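PDB 6NCW: beta-galacturonidase from Eisenbergiella tayi, which probably hydrolyses beta-galacturonides, releasing galacturonic acid, as a gut-bacterial member of glycoside hydrolase family 2. Local coordinates for residues F413-Y427 with E440-N452. Residues are numbered along the deposited sequence; the frame is centred on the assembly and turned at random.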
loop_
_atom_site.group_PDB
_atom_site.type_symbol
_atom_site.label_atom_id
_atom_site.label_comp_id
_atom_site.label_asym_id
_atom_site.label_seq_id
_atom_site.Cartn_x
_atom_site.Cartn_y
_atom_site.Cartn_z
ATOM N N PHE A 413 -11.826 -30.867 -17.871
ATOM C CA PHE A 413 -11.739 -30.392 -19.248
ATOM C C PHE A 413 -11.681 -31.560 -20.233
ATOM O O PHE A 413 -10.627 -32.174 -20.406
ATOM C CB PHE A 413 -10.510 -29.483 -19.379
ATOM C CG PHE A 413 -10.430 -28.715 -20.671
ATOM C CD1 PHE A 413 -9.601 -29.144 -21.703
ATOM C CD2 PHE A 413 -11.139 -27.537 -20.837
ATOM C CE1 PHE A 413 -9.501 -28.428 -22.885
ATOM C CE2 PHE A 413 -11.040 -26.817 -22.019
ATOM C CZ PHE A 413 -10.215 -27.261 -23.042
ATOM N N LYS A 414 -12.823 -31.884 -20.850
ATOM C CA LYS A 414 -12.960 -32.919 -21.877
ATOM C C LYS A 414 -12.821 -34.335 -21.328
ATOM O O LYS A 414 -12.559 -35.271 -22.085
ATOM C CB LYS A 414 -11.972 -32.689 -23.032
ATOM C CG LYS A 414 -12.253 -31.381 -23.789
ATOM C CD LYS A 414 -11.097 -30.918 -24.646
ATOM C CE LYS A 414 -10.212 -32.036 -25.124
ATOM N NZ LYS A 414 -9.103 -31.442 -25.913
ATOM N N THR A 415 -13.022 -34.511 -20.019
ATOM C CA THR A 415 -12.954 -35.807 -19.365
ATOM C C THR A 415 -14.129 -36.042 -18.422
ATOM O O THR A 415 -14.194 -37.098 -17.785
ATOM C CB THR A 415 -11.642 -35.940 -18.574
ATOM O OG1 THR A 415 -11.635 -35.002 -17.496
ATOM C CG2 THR A 415 -10.431 -35.668 -19.468
ATOM N N ASP A 416 -15.041 -35.079 -18.304
ATOM C CA ASP A 416 -16.225 -35.225 -17.468
ATOM C C ASP A 416 -17.124 -36.324 -18.031
ATOM O O ASP A 416 -17.462 -36.302 -19.217
ATOM C CB ASP A 416 -16.978 -33.889 -17.421
ATOM C CG ASP A 416 -17.940 -33.782 -16.228
ATOM O OD1 ASP A 416 -17.775 -32.841 -15.421
ATOM O OD2 ASP A 416 -18.875 -34.612 -16.102
ATOM N N ILE A 417 -17.524 -37.280 -17.191
ATOM C CA ILE A 417 -18.445 -38.336 -17.624
ATOM C C ILE A 417 -19.840 -38.151 -17.023
ATOM O O ILE A 417 -20.643 -39.093 -17.020
ATOM C CB ILE A 417 -17.896 -39.743 -17.313
ATOM C CG1 ILE A 417 -17.828 -39.995 -15.807
ATOM C CG2 ILE A 417 -16.513 -39.942 -17.924
ATOM C CD1 ILE A 417 -17.340 -41.383 -15.430
ATOM N N CYS A 418 -20.151 -36.957 -16.506
ATOM C CA CYS A 418 -21.410 -36.720 -15.806
ATOM C C CYS A 418 -22.294 -35.703 -16.512
ATOM O O CYS A 418 -23.319 -35.294 -15.954
ATOM C CB CYS A 418 -21.157 -36.245 -14.371
ATOM S SG CYS A 418 -20.234 -37.432 -13.372
ATOM N N LEU A 419 -21.934 -35.286 -17.722
ATOM C CA LEU A 419 -22.683 -34.213 -18.356
ATOM C C LEU A 419 -24.023 -34.676 -18.913
ATOM O O LEU A 419 -24.833 -33.832 -19.310
ATOM C CB LEU A 419 -21.840 -33.571 -19.455
ATOM C CG LEU A 419 -20.533 -32.919 -19.009
ATOM C CD1 LEU A 419 -19.822 -32.321 -20.213
ATOM C CD2 LEU A 419 -20.764 -31.852 -17.905
ATOM N N GLY A 420 -24.286 -35.983 -18.947
ATOM C CA GLY A 420 -25.612 -36.427 -19.329
ATOM C C GLY A 420 -26.677 -36.135 -18.291
ATOM O O GLY A 420 -27.864 -36.078 -18.632
ATOM N N TYR A 421 -26.279 -35.915 -17.035
ATOM C CA TYR A 421 -27.249 -35.806 -15.948
ATOM C C TYR A 421 -27.900 -34.429 -15.800
ATOM O O TYR A 421 -29.115 -34.369 -15.591
ATOM C CB TYR A 421 -26.606 -36.193 -14.617
ATOM C CG TYR A 421 -26.181 -37.639 -14.492
ATOM C CD1 TYR A 421 -24.843 -37.974 -14.344
ATOM C CD2 TYR A 421 -27.125 -38.669 -14.462
ATOM C CE1 TYR A 421 -24.439 -39.283 -14.197
ATOM C CE2 TYR A 421 -26.727 -40.002 -14.313
ATOM C CZ TYR A 421 -25.381 -40.297 -14.192
ATOM O OH TYR A 421 -24.967 -41.599 -14.049
ATOM N N PRO A 422 -27.173 -33.314 -15.854
ATOM C CA PRO A 422 -27.812 -32.018 -15.582
ATOM C C PRO A 422 -28.579 -31.455 -16.774
ATOM O O PRO A 422 -28.354 -31.813 -17.935
ATOM C CB PRO A 422 -26.626 -31.109 -15.242
ATOM C CG PRO A 422 -25.493 -31.687 -16.022
ATOM C CD PRO A 422 -25.704 -33.176 -15.937
ATOM N N GLU A 423 -29.450 -30.492 -16.466
ATOM C CA GLU A 423 -30.119 -29.729 -17.513
ATOM C C GLU A 423 -29.205 -28.701 -18.165
ATOM O O GLU A 423 -29.433 -28.323 -19.319
ATOM C CB GLU A 423 -31.348 -29.006 -16.961
ATOM C CG GLU A 423 -32.542 -29.908 -16.694
ATOM C CD GLU A 423 -32.334 -30.808 -15.502
ATOM O OE1 GLU A 423 -31.699 -30.385 -14.497
ATOM O OE2 GLU A 423 -32.805 -31.951 -15.573
ATOM N N VAL A 424 -28.217 -28.193 -17.436
ATOM C CA VAL A 424 -27.279 -27.203 -17.951
ATOM C C VAL A 424 -25.874 -27.740 -17.753
ATOM O O VAL A 424 -25.581 -28.341 -16.712
ATOM C CB VAL A 424 -27.452 -25.841 -17.247
ATOM C CG1 VAL A 424 -26.479 -24.790 -17.820
ATOM C CG2 VAL A 424 -28.884 -25.372 -17.376
ATOM N N VAL A 425 -25.015 -27.553 -18.770
ATOM C CA VAL A 425 -23.590 -27.879 -18.674
ATOM C C VAL A 425 -22.825 -26.626 -18.269
ATOM O O VAL A 425 -22.978 -25.573 -18.897
ATOM C CB VAL A 425 -23.052 -28.417 -20.009
ATOM C CG1 VAL A 425 -21.580 -28.777 -19.859
ATOM C CG2 VAL A 425 -23.886 -29.602 -20.508
ATOM N N SER A 426 -21.986 -26.734 -17.240
ATOM C CA SER A 426 -21.260 -25.579 -16.723
ATOM C C SER A 426 -19.791 -25.908 -16.532
ATOM O O SER A 426 -19.445 -26.996 -16.059
ATOM C CB SER A 426 -21.862 -25.111 -15.393
ATOM O OG SER A 426 -23.230 -24.840 -15.568
ATOM N N TYR A 427 -18.926 -24.958 -16.889
ATOM C CA TYR A 427 -17.488 -25.165 -16.823
ATOM C C TYR A 427 -16.777 -23.971 -16.197
ATOM O O TYR A 427 -17.122 -22.820 -16.458
ATOM C CB TYR A 427 -16.937 -25.447 -18.210
ATOM C CG TYR A 427 -16.773 -26.932 -18.441
ATOM C CD1 TYR A 427 -17.779 -27.693 -19.038
ATOM C CD2 TYR A 427 -15.626 -27.578 -18.024
ATOM C CE1 TYR A 427 -17.617 -29.079 -19.234
ATOM C CE2 TYR A 427 -15.454 -28.941 -18.213
ATOM C CZ TYR A 427 -16.438 -29.686 -18.812
ATOM O OH TYR A 427 -16.212 -31.040 -18.971
ATOM N N GLU A 440 -10.698 -17.307 -26.743
ATOM C CA GLU A 440 -11.604 -17.786 -27.785
ATOM C C GLU A 440 -11.271 -19.213 -28.211
ATOM O O GLU A 440 -12.175 -20.020 -28.449
ATOM C CB GLU A 440 -11.540 -16.852 -28.984
ATOM C CG GLU A 440 -12.743 -16.948 -29.864
ATOM C CD GLU A 440 -12.989 -15.653 -30.603
ATOM O OE1 GLU A 440 -12.043 -15.185 -31.287
ATOM O OE2 GLU A 440 -14.113 -15.100 -30.465
ATOM N N ASP A 441 -9.979 -19.538 -28.316
ATOM C CA ASP A 441 -9.574 -20.868 -28.771
ATOM C C ASP A 441 -9.867 -21.921 -27.718
ATOM O O ASP A 441 -10.365 -23.005 -28.033
ATOM C CB ASP A 441 -8.080 -20.889 -29.116
ATOM C CG ASP A 441 -7.712 -19.886 -30.204
ATOM O OD1 ASP A 441 -8.639 -19.302 -30.797
ATOM O OD2 ASP A 441 -6.499 -19.688 -30.457
ATOM N N TYR A 442 -9.543 -21.622 -26.465
ATOM C CA TYR A 442 -9.808 -22.548 -25.374
ATOM C C TYR A 442 -11.301 -22.822 -25.255
ATOM O O TYR A 442 -11.735 -23.975 -25.155
ATOM C CB TYR A 442 -9.247 -21.950 -24.083
ATOM C CG TYR A 442 -9.097 -22.908 -22.946
ATOM C CD1 TYR A 442 -10.010 -22.921 -21.899
ATOM C CD2 TYR A 442 -8.024 -23.788 -22.900
ATOM C CE1 TYR A 442 -9.865 -23.790 -20.828
ATOM C CE2 TYR A 442 -7.873 -24.674 -21.838
ATOM C CZ TYR A 442 -8.788 -24.665 -20.809
ATOM O OH TYR A 442 -8.635 -25.540 -19.761
ATOM N N LEU A 443 -12.103 -21.760 -25.299
ATOM C CA LEU A 443 -13.542 -21.887 -25.151
ATOM C C LEU A 443 -14.150 -22.664 -26.315
ATOM O O LEU A 443 -15.039 -23.503 -26.114
ATOM C CB LEU A 443 -14.152 -20.489 -25.030
ATOM C CG LEU A 443 -15.643 -20.355 -24.802
ATOM C CD1 LEU A 443 -16.089 -21.278 -23.659
ATOM C CD2 LEU A 443 -15.952 -18.906 -24.493
ATOM N N ASP A 444 -13.673 -22.409 -27.538
ATOM C CA ASP A 444 -14.182 -23.133 -28.703
ATOM C C ASP A 444 -13.818 -24.610 -28.652
ATOM O O ASP A 444 -14.649 -25.472 -28.963
ATOM C CB ASP A 444 -13.652 -22.491 -29.987
ATOM C CG ASP A 444 -14.296 -21.133 -30.261
ATOM O OD1 ASP A 444 -15.281 -20.786 -29.556
ATOM O OD2 ASP A 444 -13.822 -20.413 -31.168
ATOM N N GLU A 445 -12.589 -24.925 -28.256
ATOM C CA GLU A 445 -12.190 -26.323 -28.142
ATOM C C GLU A 445 -13.048 -27.060 -27.115
ATOM O O GLU A 445 -13.490 -28.189 -27.362
ATOM C CB GLU A 445 -10.712 -26.412 -27.775
ATOM C CG GLU A 445 -10.336 -27.772 -27.237
ATOM C CD GLU A 445 -8.865 -27.900 -26.875
ATOM O OE1 GLU A 445 -8.507 -28.891 -26.202
ATOM O OE2 GLU A 445 -8.065 -27.030 -27.277
ATOM N N LEU A 446 -13.306 -26.432 -25.961
ATOM C CA LEU A 446 -14.178 -27.037 -24.950
ATOM C C LEU A 446 -15.611 -27.170 -25.456
ATOM O O LEU A 446 -16.246 -28.218 -25.284
ATOM C CB LEU A 446 -14.147 -26.210 -23.666
ATOM C CG LEU A 446 -15.148 -26.631 -22.570
ATOM C CD1 LEU A 446 -14.931 -28.078 -22.090
ATOM C CD2 LEU A 446 -15.092 -25.651 -21.390
ATOM N N TYR A 447 -16.140 -26.116 -26.081
ATOM C CA TYR A 447 -17.539 -26.141 -26.506
ATOM C C TYR A 447 -17.775 -27.209 -27.568
ATOM O O TYR A 447 -18.733 -27.987 -27.482
ATOM C CB TYR A 447 -17.974 -24.773 -27.028
ATOM C CG TYR A 447 -19.459 -24.748 -27.274
ATOM C CD1 TYR A 447 -20.356 -24.744 -26.208
ATOM C CD2 TYR A 447 -19.973 -24.792 -28.567
ATOM C CE1 TYR A 447 -21.717 -24.746 -26.417
ATOM C CE2 TYR A 447 -21.341 -24.797 -28.788
ATOM C CZ TYR A 447 -22.204 -24.778 -27.713
ATOM O OH TYR A 447 -23.564 -24.791 -27.928
ATOM N N GLN A 448 -16.896 -27.267 -28.568
ATOM C CA GLN A 448 -17.011 -28.270 -29.621
ATOM C C GLN A 448 -16.940 -29.683 -29.055
ATOM O O GLN A 448 -17.739 -30.545 -29.427
ATOM C CB GLN A 448 -15.922 -28.039 -30.668
ATOM C CG GLN A 448 -16.442 -27.564 -32.013
ATOM C CD GLN A 448 -17.124 -26.202 -31.960
ATOM O OE1 GLN A 448 -16.458 -25.163 -31.868
ATOM N NE2 GLN A 448 -18.461 -26.200 -32.038
ATOM N N TRP A 449 -16.004 -29.935 -28.141
ATOM C CA TRP A 449 -15.955 -31.242 -27.499
ATOM C C TRP A 449 -17.269 -31.571 -26.799
ATOM O O TRP A 449 -17.752 -32.706 -26.885
ATOM C CB TRP A 449 -14.806 -31.313 -26.492
ATOM C CG TRP A 449 -14.841 -32.596 -25.744
ATOM C CD1 TRP A 449 -14.305 -33.792 -26.137
ATOM C CD2 TRP A 449 -15.474 -32.837 -24.476
ATOM N NE1 TRP A 449 -14.559 -34.756 -25.191
ATOM C CE2 TRP A 449 -15.275 -34.197 -24.162
ATOM C CE3 TRP A 449 -16.173 -32.032 -23.571
ATOM C CZ2 TRP A 449 -15.748 -34.769 -22.983
ATOM C CZ3 TRP A 449 -16.648 -32.608 -22.397
ATOM C CH2 TRP A 449 -16.435 -33.960 -22.116
ATOM N N ILE A 450 -17.851 -30.604 -26.074
ATOM C CA ILE A 450 -19.121 -30.873 -25.408
ATOM C C ILE A 450 -20.181 -31.253 -26.433
ATOM O O ILE A 450 -20.938 -32.207 -26.228
ATOM C CB ILE A 450 -19.567 -29.670 -24.557
ATOM C CG1 ILE A 450 -18.689 -29.517 -23.311
ATOM C CG2 ILE A 450 -20.991 -29.841 -24.113
ATOM C CD1 ILE A 450 -18.845 -28.160 -22.648
ATOM N N GLN A 451 -20.236 -30.535 -27.568
ATOM C CA GLN A 451 -21.303 -30.786 -28.538
ATOM C C GLN A 451 -21.081 -32.058 -29.353
ATOM O O GLN A 451 -22.057 -32.727 -29.710
ATOM C CB GLN A 451 -21.463 -29.602 -29.490
ATOM C CG GLN A 451 -21.679 -28.293 -28.805
ATOM C CD GLN A 451 -22.800 -28.351 -27.792
ATOM O OE1 GLN A 451 -23.931 -28.700 -28.124
ATOM N NE2 GLN A 451 -22.492 -28.022 -26.548
ATOM N N ASN A 452 -19.832 -32.411 -29.660
ATOM C CA ASN A 452 -19.540 -33.565 -30.509
ATOM C C ASN A 452 -19.214 -34.845 -29.744
ATOM O O ASN A 452 -19.348 -35.931 -30.320
ATOM C CB ASN A 452 -18.352 -33.274 -31.440
ATOM C CG ASN A 452 -18.558 -32.048 -32.305
ATOM O OD1 ASN A 452 -19.685 -31.690 -32.640
ATOM N ND2 ASN A 452 -17.462 -31.396 -32.673
#
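Lys-414 lies across the indole of Trp-449, backbone and side chain together. Its CA sits 3.4 Å from the centroid of the six-membered ring of Trp-449 and only 6° off the ring normal, a CH-pi contact over the face, while Lys-414 CG reaches the pyrrole side, 3.5 Å from Trp-449 CG. With CG beside the backbone N (chi1 -64°) and a bend at chi3, the lysine chain leads to a salt bridge, Lys-414 NZ to Glu-445 OE1 at 2.6 Å. NZ meets that oxygen on its anti side, somewhat out of the carboxylate plane.

Phe-413, the other large contributor, stacks on Tyr-442 in an offset pair: centroids are 4.4 Å apart, planes 17° from parallel. Phe-413 CE2 also touches Leu-446 CB at 3.6 Å, and Glu-445 OE1 lies at the edge of the Phe-413 ring, near its plane.

Behind this outer layer, Leu-446 CD1 stands over the centre of the Tyr-427 ring, 3.9 Å from its centroid, and Ile-450 CD1 touches both Tyr-427 CE1 and Val-425 CG1. The Tyr-427 hydroxyl hydrogen-bonds to the carbonyl O of Arg-412, tying the strand to the start of the loop.

These contacts pack helix 439-453 against strand 425-428 within a beta-alpha-beta unit of the TIM barrel, and hold the loop that leads into the strand against the helix. The chemistry is graded: Val-425, Tyr-427, Leu-446 and Ile-450 make the buried layer, the Phe-413/Tyr-442 stack and the Trp-449 face are partly exposed, and the single cross-segment ion pair lies at the outer margin, where solvent would probably weaken its electrostatic contribution.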